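Local coordinates for uncharacterized protein (Escherichia coli UMEA 3162-1, PDB 4X5M), which mediates, as a homodimer, transmembrane transport of sugars down their concentration gradient, probably by rocking-type movements that open a central cavity alternately to either side, at residues A18-S23 and L70-P75; T7-A12 and V62-I67. One frame throughout, in Å; residues are numbered along the deposited sequence.

Contact 1 of 2, residues A18-S23 and L70-P75. With OLA (oleic acid), chain E; OLB ((2S)-2,3-dihydroxypropyl (9Z)-octadec-9-enoate), chain G.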
loop_
_atom_site.group_PDB
_atom_site.type_symbol
_atom_site.label_atom_id
_atom_site.label_comp_id
_atom_site.label_asym_id
_atom_site.label_seq_id
_atom_site.Cartn_x
_atom_site.Cartn_y
_atom_site.Cartn_z
ATOM N N ALA A 18 -3.223 -1.437 -8.298
ATOM C CA ALA A 18 -2.225 -0.551 -8.890
ATOM C C ALA A 18 -0.892 -1.262 -9.078
ATOM O O ALA A 18 -0.320 -1.252 -10.167
ATOM C CB ALA A 18 -2.033 0.690 -8.033
ATOM N N PHE A 19 -0.402 -1.877 -8.006
ATOM C CA PHE A 19 0.896 -2.542 -8.033
ATOM C C PHE A 19 0.762 -4.054 -7.907
ATOM O O PHE A 19 1.744 -4.754 -7.661
ATOM C CB PHE A 19 1.790 -2.002 -6.919
ATOM C CG PHE A 19 2.062 -0.530 -7.025
ATOM C CD1 PHE A 19 3.028 -0.054 -7.894
ATOM C CD2 PHE A 19 1.351 0.376 -6.259
ATOM C CE1 PHE A 19 3.282 1.300 -7.996
ATOM C CE2 PHE A 19 1.599 1.730 -6.355
ATOM C CZ PHE A 19 2.566 2.193 -7.226
ATOM N N ALA A 20 -0.459 -4.551 -8.070
ATOM C CA ALA A 20 -0.716 -5.988 -8.060
ATOM C C ALA A 20 0.081 -6.767 -9.121
ATOM O O ALA A 20 0.542 -7.872 -8.837
ATOM C CB ALA A 20 -2.210 -6.258 -8.223
ATOM N N PRO A 21 0.241 -6.212 -10.345
ATOM C CA PRO A 21 1.075 -6.941 -11.310
ATOM C C PRO A 21 2.511 -7.190 -10.842
ATOM O O PRO A 21 3.135 -8.145 -11.305
ATOM C CB PRO A 21 1.063 -6.025 -12.537
ATOM C CG PRO A 21 -0.242 -5.336 -12.459
ATOM C CD PRO A 21 -0.473 -5.094 -10.996
ATOM N N GLN A 22 3.023 -6.350 -9.947
ATOM C CA GLN A 22 4.365 -6.543 -9.404
ATOM C C GLN A 22 4.435 -7.790 -8.524
ATOM O O GLN A 22 5.369 -8.586 -8.634
ATOM C CB GLN A 22 4.811 -5.314 -8.605
ATOM C CG GLN A 22 5.117 -4.087 -9.452
ATOM C CD GLN A 22 5.854 -3.013 -8.673
ATOM O OE1 GLN A 22 5.925 -3.060 -7.445
ATOM N NE2 GLN A 22 6.414 -2.041 -9.385
ATOM N N SER A 23 3.445 -7.950 -7.651
ATOM C CA SER A 23 3.373 -9.114 -6.773
ATOM C C SER A 23 3.141 -10.391 -7.571
ATOM O O SER A 23 3.751 -11.424 -7.296
ATOM C CB SER A 23 2.265 -8.938 -5.733
ATOM O OG SER A 23 2.551 -7.859 -4.861
ATOM N N LEU A 70 -3.405 -9.264 1.571
ATOM C CA LEU A 70 -2.838 -10.392 2.302
ATOM C C LEU A 70 -2.547 -11.570 1.374
ATOM O O LEU A 70 -1.500 -12.206 1.477
ATOM C CB LEU A 70 -3.782 -10.829 3.426
ATOM C CG LEU A 70 -3.347 -12.044 4.249
ATOM C CD1 LEU A 70 -2.048 -11.759 4.989
ATOM C CD2 LEU A 70 -4.443 -12.457 5.219
ATOM N N PHE A 71 -3.475 -11.847 0.463
ATOM C CA PHE A 71 -3.322 -12.951 -0.481
ATOM C C PHE A 71 -2.248 -12.673 -1.530
ATOM O O PHE A 71 -1.819 -13.578 -2.245
ATOM C CB PHE A 71 -4.654 -13.254 -1.172
ATOM C CG PHE A 71 -5.515 -14.236 -0.428
ATOM C CD1 PHE A 71 -6.292 -13.827 0.643
ATOM C CD2 PHE A 71 -5.550 -15.569 -0.803
ATOM C CE1 PHE A 71 -7.085 -14.729 1.328
ATOM C CE2 PHE A 71 -6.339 -16.476 -0.124
ATOM C CZ PHE A 71 -7.108 -16.057 0.943
ATOM N N LEU A 72 -1.823 -11.418 -1.623
ATOM C CA LEU A 72 -0.767 -11.035 -2.553
ATOM C C LEU A 72 0.578 -10.911 -1.846
ATOM O O LEU A 72 1.611 -11.303 -2.387
ATOM C CB LEU A 72 -1.116 -9.718 -3.251
ATOM C CG LEU A 72 -2.162 -9.794 -4.365
ATOM C CD1 LEU A 72 -2.471 -8.409 -4.914
ATOM C CD2 LEU A 72 -1.679 -10.718 -5.473
ATOM N N ALA A 73 0.555 -10.375 -0.631
ATOM C CA ALA A 73 1.780 -10.098 0.114
ATOM C C ALA A 73 2.357 -11.340 0.788
ATOM O O ALA A 73 3.571 -11.541 0.792
ATOM C CB ALA A 73 1.526 -9.012 1.152
ATOM N N ALA A 74 1.489 -12.166 1.366
ATOM C CA ALA A 74 1.935 -13.364 2.077
ATOM C C ALA A 74 2.704 -14.352 1.185
ATOM O O ALA A 74 3.750 -14.850 1.600
ATOM C CB ALA A 74 0.746 -14.065 2.742
ATOM N N PRO A 75 2.202 -14.644 -0.034
ATOM C CA PRO A 75 2.995 -15.537 -0.888
ATOM C C PRO A 75 4.355 -14.951 -1.262
ATOM O O PRO A 75 5.320 -15.701 -1.404
ATOM C CB PRO A 75 2.116 -15.702 -2.134
ATOM C CG PRO A 75 0.740 -15.449 -1.653
ATOM C CD PRO A 75 0.887 -14.359 -0.639
HETATM C C1 OLA E . -17.151 -10.061 8.778
HETATM O O1 OLA E . -17.395 -10.732 9.816
HETATM O O2 OLA E . -17.559 -8.874 8.684
HETATM C C2 OLA E . -16.364 -10.683 7.645
HETATM C C3 OLA E . -14.890 -10.642 7.985
HETATM C C4 OLA E . -14.256 -11.991 7.727
HETATM C C5 OLA E . -12.997 -12.094 8.561
HETATM C C6 OLA E . -11.997 -13.016 7.896
HETATM C C7 OLA E . -10.666 -12.895 8.606
HETATM C C8 OLA E . -9.648 -13.797 7.943
HETATM C C9 OLA E . -8.908 -13.019 6.879
HETATM C C10 OLA E . -8.078 -13.647 6.020
HETATM C C11 OLA E . -7.873 -15.145 6.103
HETATM C C12 OLA E . -6.961 -15.582 4.978
HETATM C C13 OLA E . -6.838 -17.089 4.966
HETATM C C14 OLA E . -5.387 -17.481 4.777
HETATM C C15 OLA E . -4.805 -16.770 3.574
HETATM C C16 OLA E . -3.296 -16.859 3.624
HETATM C C17 OLA E . -2.697 -16.006 2.528
HETATM C C18 OLA E . -2.778 -16.743 1.209
HETATM C C1 OLB G . -3.672 -1.317 2.563
HETATM C C2 OLB G . -2.956 -1.437 1.237
HETATM C C3 OLB G . -1.469 -1.318 1.494
HETATM C C4 OLB G . -0.845 -0.307 0.551
HETATM C C5 OLB G . 0.263 0.443 1.271
HETATM O O19 OLB G . -3.111 -1.651 3.586
HETATM O O20 OLB G . -4.979 -0.806 2.609
HETATM C C21 OLB G . -5.321 -0.253 3.858
HETATM C C22 OLB G . -6.593 0.546 3.710
HETATM O O23 OLB G . -7.657 -0.169 4.287
HETATM C C24 OLB G . -6.437 1.871 4.416
HETATM O O25 OLB G . -6.027 2.843 3.482
HETATM C C6 OLB G . 0.890 1.519 0.404
HETATM C C7 OLB G . 1.651 0.891 -0.752
HETATM C C8 OLB G . 3.151 1.160 -0.699
HETATM C C9 OLB G . 3.533 2.417 -1.466
HETATM C C10 OLB G . 3.826 2.425 -2.787
HETATM C C11 OLB G . 3.815 1.155 -3.608
HETATM C C12 OLB G . 5.168 0.471 -3.544
HETATM C C13 OLB G . 4.915 -0.996 -3.271
HETATM C C14 OLB G . 6.097 -1.647 -2.588
HETATM C C15 OLB G . 5.727 -3.083 -2.295
HETATM C C16 OLB G . 4.528 -3.094 -1.373
HETATM C C17 OLB G . 3.562 -4.180 -1.794
HETATM C C18 OLB G . 2.154 -3.676 -1.581
#

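Contact 2 of 2, residues T7-A12 and V62-I67. With OLB ((2S)-2,3-dihydroxypropyl (9Z)-octadec-9-enoate), chain G; OLA (oleic acid), chain F.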
loop_
_atom_site.group_PDB
_atom_site.type_symbol
_atom_site.label_atom_id
_atom_site.label_comp_id
_atom_site.label_asym_id
_atom_site.label_seq_id
_atom_site.Cartn_x
_atom_site.Cartn_y
_atom_site.Cartn_z
ATOM N N THR A 7 -17.549 4.455 -2.772
ATOM C CA THR A 7 -16.330 5.256 -2.779
ATOM C C THR A 7 -15.155 4.454 -2.227
ATOM O O THR A 7 -14.054 4.483 -2.781
ATOM C CB THR A 7 -16.497 6.550 -1.957
ATOM O OG1 THR A 7 -17.636 7.276 -2.433
ATOM C CG2 THR A 7 -15.258 7.426 -2.075
ATOM N N GLY A 8 -15.399 3.734 -1.138
ATOM C CA GLY A 8 -14.379 2.901 -0.527
ATOM C C GLY A 8 -13.961 1.753 -1.425
ATOM O O GLY A 8 -12.776 1.437 -1.534
ATOM N N LEU A 9 -14.941 1.126 -2.069
ATOM C CA LEU A 9 -14.674 0.041 -3.006
ATOM C C LEU A 9 -13.933 0.572 -4.228
ATOM O O LEU A 9 -13.064 -0.103 -4.782
ATOM C CB LEU A 9 -15.977 -0.643 -3.425
ATOM C CG LEU A 9 -16.757 -1.311 -2.292
ATOM C CD1 LEU A 9 -18.073 -1.875 -2.800
ATOM C CD2 LEU A 9 -15.917 -2.400 -1.642
ATOM N N PHE A 10 -14.294 1.784 -4.639
ATOM C CA PHE A 10 -13.603 2.485 -5.715
ATOM C C PHE A 10 -12.141 2.691 -5.333
ATOM O O PHE A 10 -11.235 2.442 -6.129
ATOM C CB PHE A 10 -14.286 3.828 -5.995
ATOM C CG PHE A 10 -13.742 4.562 -7.189
ATOM C CD1 PHE A 10 -14.221 4.294 -8.461
ATOM C CD2 PHE A 10 -12.774 5.542 -7.037
ATOM C CE1 PHE A 10 -13.732 4.975 -9.560
ATOM C CE2 PHE A 10 -12.280 6.227 -8.133
ATOM C CZ PHE A 10 -12.762 5.945 -9.396
ATOM N N ALA A 11 -11.929 3.134 -4.098
ATOM C CA ALA A 11 -10.592 3.341 -3.560
ATOM C C ALA A 11 -9.836 2.025 -3.433
ATOM O O ALA A 11 -8.667 1.932 -3.811
ATOM C CB ALA A 11 -10.670 4.032 -2.207
ATOM N N ALA A 12 -10.512 1.016 -2.893
ATOM C CA ALA A 12 -9.911 -0.297 -2.690
ATOM C C ALA A 12 -9.456 -0.914 -4.008
ATOM O O ALA A 12 -8.396 -1.532 -4.074
ATOM C CB ALA A 12 -10.892 -1.223 -1.982
ATOM N N VAL A 62 -12.400 -1.461 3.652
ATOM C CA VAL A 62 -11.123 -1.689 4.316
ATOM C C VAL A 62 -10.818 -3.181 4.382
ATOM O O VAL A 62 -9.683 -3.607 4.158
ATOM C CB VAL A 62 -11.117 -1.091 5.740
ATOM C CG1 VAL A 62 -9.889 -1.543 6.516
ATOM C CG2 VAL A 62 -11.188 0.430 5.676
ATOM N N LEU A 63 -11.847 -3.970 4.675
ATOM C CA LEU A 63 -11.713 -5.418 4.793
ATOM C C LEU A 63 -11.207 -6.073 3.511
ATOM O O LEU A 63 -10.153 -6.709 3.512
ATOM C CB LEU A 63 -13.049 -6.045 5.195
ATOM C CG LEU A 63 -13.218 -6.373 6.679
ATOM C CD1 LEU A 63 -14.574 -7.011 6.943
ATOM C CD2 LEU A 63 -12.094 -7.285 7.148
ATOM N N ILE A 64 -11.956 -5.919 2.423
ATOM C CA ILE A 64 -11.622 -6.594 1.172
ATOM C C ILE A 64 -10.299 -6.090 0.595
ATOM O O ILE A 64 -9.582 -6.838 -0.065
ATOM C CB ILE A 64 -12.750 -6.433 0.117
ATOM C CG1 ILE A 64 -12.546 -7.410 -1.045
ATOM C CG2 ILE A 64 -12.839 -4.994 -0.386
ATOM C CD1 ILE A 64 -13.607 -7.310 -2.121
ATOM N N ALA A 65 -9.967 -4.830 0.864
ATOM C CA ALA A 65 -8.724 -4.251 0.371
ATOM C C ALA A 65 -7.519 -4.967 0.970
ATOM O O ALA A 65 -6.574 -5.320 0.262
ATOM C CB ALA A 65 -8.667 -2.764 0.687
ATOM N N ASN A 66 -7.570 -5.192 2.278
ATOM C CA ASN A 66 -6.452 -5.791 2.995
ATOM C C ASN A 66 -6.436 -7.315 2.932
ATOM O O ASN A 66 -5.383 -7.932 3.069
ATOM C CB ASN A 66 -6.465 -5.331 4.452
ATOM C CG ASN A 66 -6.058 -3.879 4.601
ATOM O OD1 ASN A 66 -4.871 -3.563 4.687
ATOM N ND2 ASN A 66 -7.041 -2.988 4.635
ATOM N N ILE A 67 -7.601 -7.924 2.729
ATOM C CA ILE A 67 -7.659 -9.372 2.562
ATOM C C ILE A 67 -7.003 -9.758 1.241
ATOM O O ILE A 67 -6.205 -10.693 1.185
ATOM C CB ILE A 67 -9.106 -9.904 2.610
ATOM C CG1 ILE A 67 -9.661 -9.801 4.031
ATOM C CG2 ILE A 67 -9.158 -11.351 2.143
ATOM C CD1 ILE A 67 -11.121 -10.188 4.152
HETATM C C1 OLB G . -3.672 -1.317 2.563
HETATM C C2 OLB G . -2.956 -1.437 1.237
HETATM C C3 OLB G . -1.469 -1.318 1.494
HETATM C C4 OLB G . -0.845 -0.307 0.551
HETATM C C5 OLB G . 0.263 0.443 1.271
HETATM O O19 OLB G . -3.111 -1.651 3.586
HETATM O O20 OLB G . -4.979 -0.806 2.609
HETATM C C21 OLB G . -5.321 -0.253 3.858
HETATM C C22 OLB G . -6.593 0.546 3.710
HETATM O O23 OLB G . -7.657 -0.169 4.287
HETATM C C24 OLB G . -6.437 1.871 4.416
HETATM O O25 OLB G . -6.027 2.843 3.482
HETATM C C6 OLB G . 0.890 1.519 0.404
HETATM C C7 OLB G . 1.651 0.891 -0.752
HETATM C C8 OLB G . 3.151 1.160 -0.699
HETATM C C9 OLB G . 3.533 2.417 -1.466
HETATM C C10 OLB G . 3.826 2.425 -2.787
HETATM C C11 OLB G . 3.815 1.155 -3.608
HETATM C C12 OLB G . 5.168 0.471 -3.544
HETATM C C13 OLB G . 4.915 -0.996 -3.271
HETATM C C14 OLB G . 6.097 -1.647 -2.588
HETATM C C15 OLB G . 5.727 -3.083 -2.295
HETATM C C16 OLB G . 4.528 -3.094 -1.373
HETATM C C17 OLB G . 3.562 -4.180 -1.794
HETATM C C18 OLB G . 2.154 -3.676 -1.581
HETATM C C12 OLA F . -16.107 -3.745 -6.956
HETATM C C13 OLA F . -14.614 -3.508 -6.910
HETATM C C14 OLA F . -14.041 -4.188 -5.687
HETATM C C15 OLA F . -12.618 -3.722 -5.471
HETATM C C16 OLA F . -12.155 -4.178 -4.106
HETATM C C17 OLA F . -11.175 -5.319 -4.265
HETATM C C18 OLA F . -9.766 -4.770 -4.230
#

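Contact 1 of 2, residues A18-S23 and L70-P75
L72 supplies half of the buried surface, and A20 and S23, on the start of helix 20-29, supply the rest. Its CG lies anti to its own carbonyl carbon (chi1 -76°), which turns the branched end toward A20, and CD1 comes to rest 4.0 Å from A20 CB. At the root of the same side chain, L72 CB lies 4.3 Å from S23 CB. S23 CB also sits 4.1 Å from L72 O, and S23 to L72 is the shortest CA-CA separation, 6.2 Å, so the backbones are closest here. S23 is also buried. Outward, A20 and L72 are partly exposed and P21, whose CB points away from helix 60-86, is exposed. One face of the F71 ring is covered by the oleic acid of chain E, whose C18 is 3.6 Å above the ring plane. On the other segment a monoolein tail lies over a face of F19, with C11 3.6 Å from F19 CE2, and F43 and Y40 of the second subunit meet that ring edge-to-face. P21-Q22 is the motif that names the PQ-loop family. With 134 Å² buried, the joint rests on van der Waals packing, and no hydrogen bond across it fixes the register of the two helices.

Contact 2 of 2, residues T7-A12 and V62-I67
A12 and A65 meet methyl to methyl, CB to CB at 3.8 Å, and bring helices 3-17 and 60-86 to a CA-CA separation of only 5.1 Å. Both CB atoms point at the opposite helix, and with no longer side chain between them the two backbones can come this close. A12 has the most surface buried by the contact, followed by I64 and A65. I64 extends the seam toward L9: its CG1 stands anti to the backbone N (chi1 -166°), leaving CG2 to face helix 3-17, 4.2 Å from L9 CD2. That is a looser touch than the alanine pair, and the oleic acid of chain F lines it, its C16 being 3.9 Å from both A12 CB and I64 CG2. I64 CD1 continues along the same chain, near C17. Next to A65 in sequence, N66 meets a different ligand, the monoolein. Its ND2 gives a nearly straight bond to V62 O at 2.8 Å (169°), close to the amide plane, and a more bent one to monoolein O23 at 2.9 Å (139°); together these hold the amide's rotation. V62 O also accepts from N66 N, the two donors arriving from opposite faces of its plane. W50 of the same chain packs on V62 and N66, and W50 of the second subunit on A12. The chemistry thus divides: the helix-helix seam is purely apolar, with lipid along one flank, whereas the N66 amide divides its hydrogen bonds between its own helix and the monoolein.

In the fold
Both contacts use helix 60-86, which packs against the two successive parts of the first transmembrane segment: helix 3-17 in contact 2 and, beyond the break, helix 20-29 in contact 1. Their centres are 15 Å apart and their segments do not otherwise touch. V62, L63, N66, L70 and A73 also pack on helix 37-57, so helix 60-86 lies between its neighbours, as in the three-helix bundle of this family. A single monoolein links the two regions, with its O23 at N66 and C11 of its tail at F19. N66 of the second subunit bonds it too, consistent with the lipid occupying the dimer's cavity.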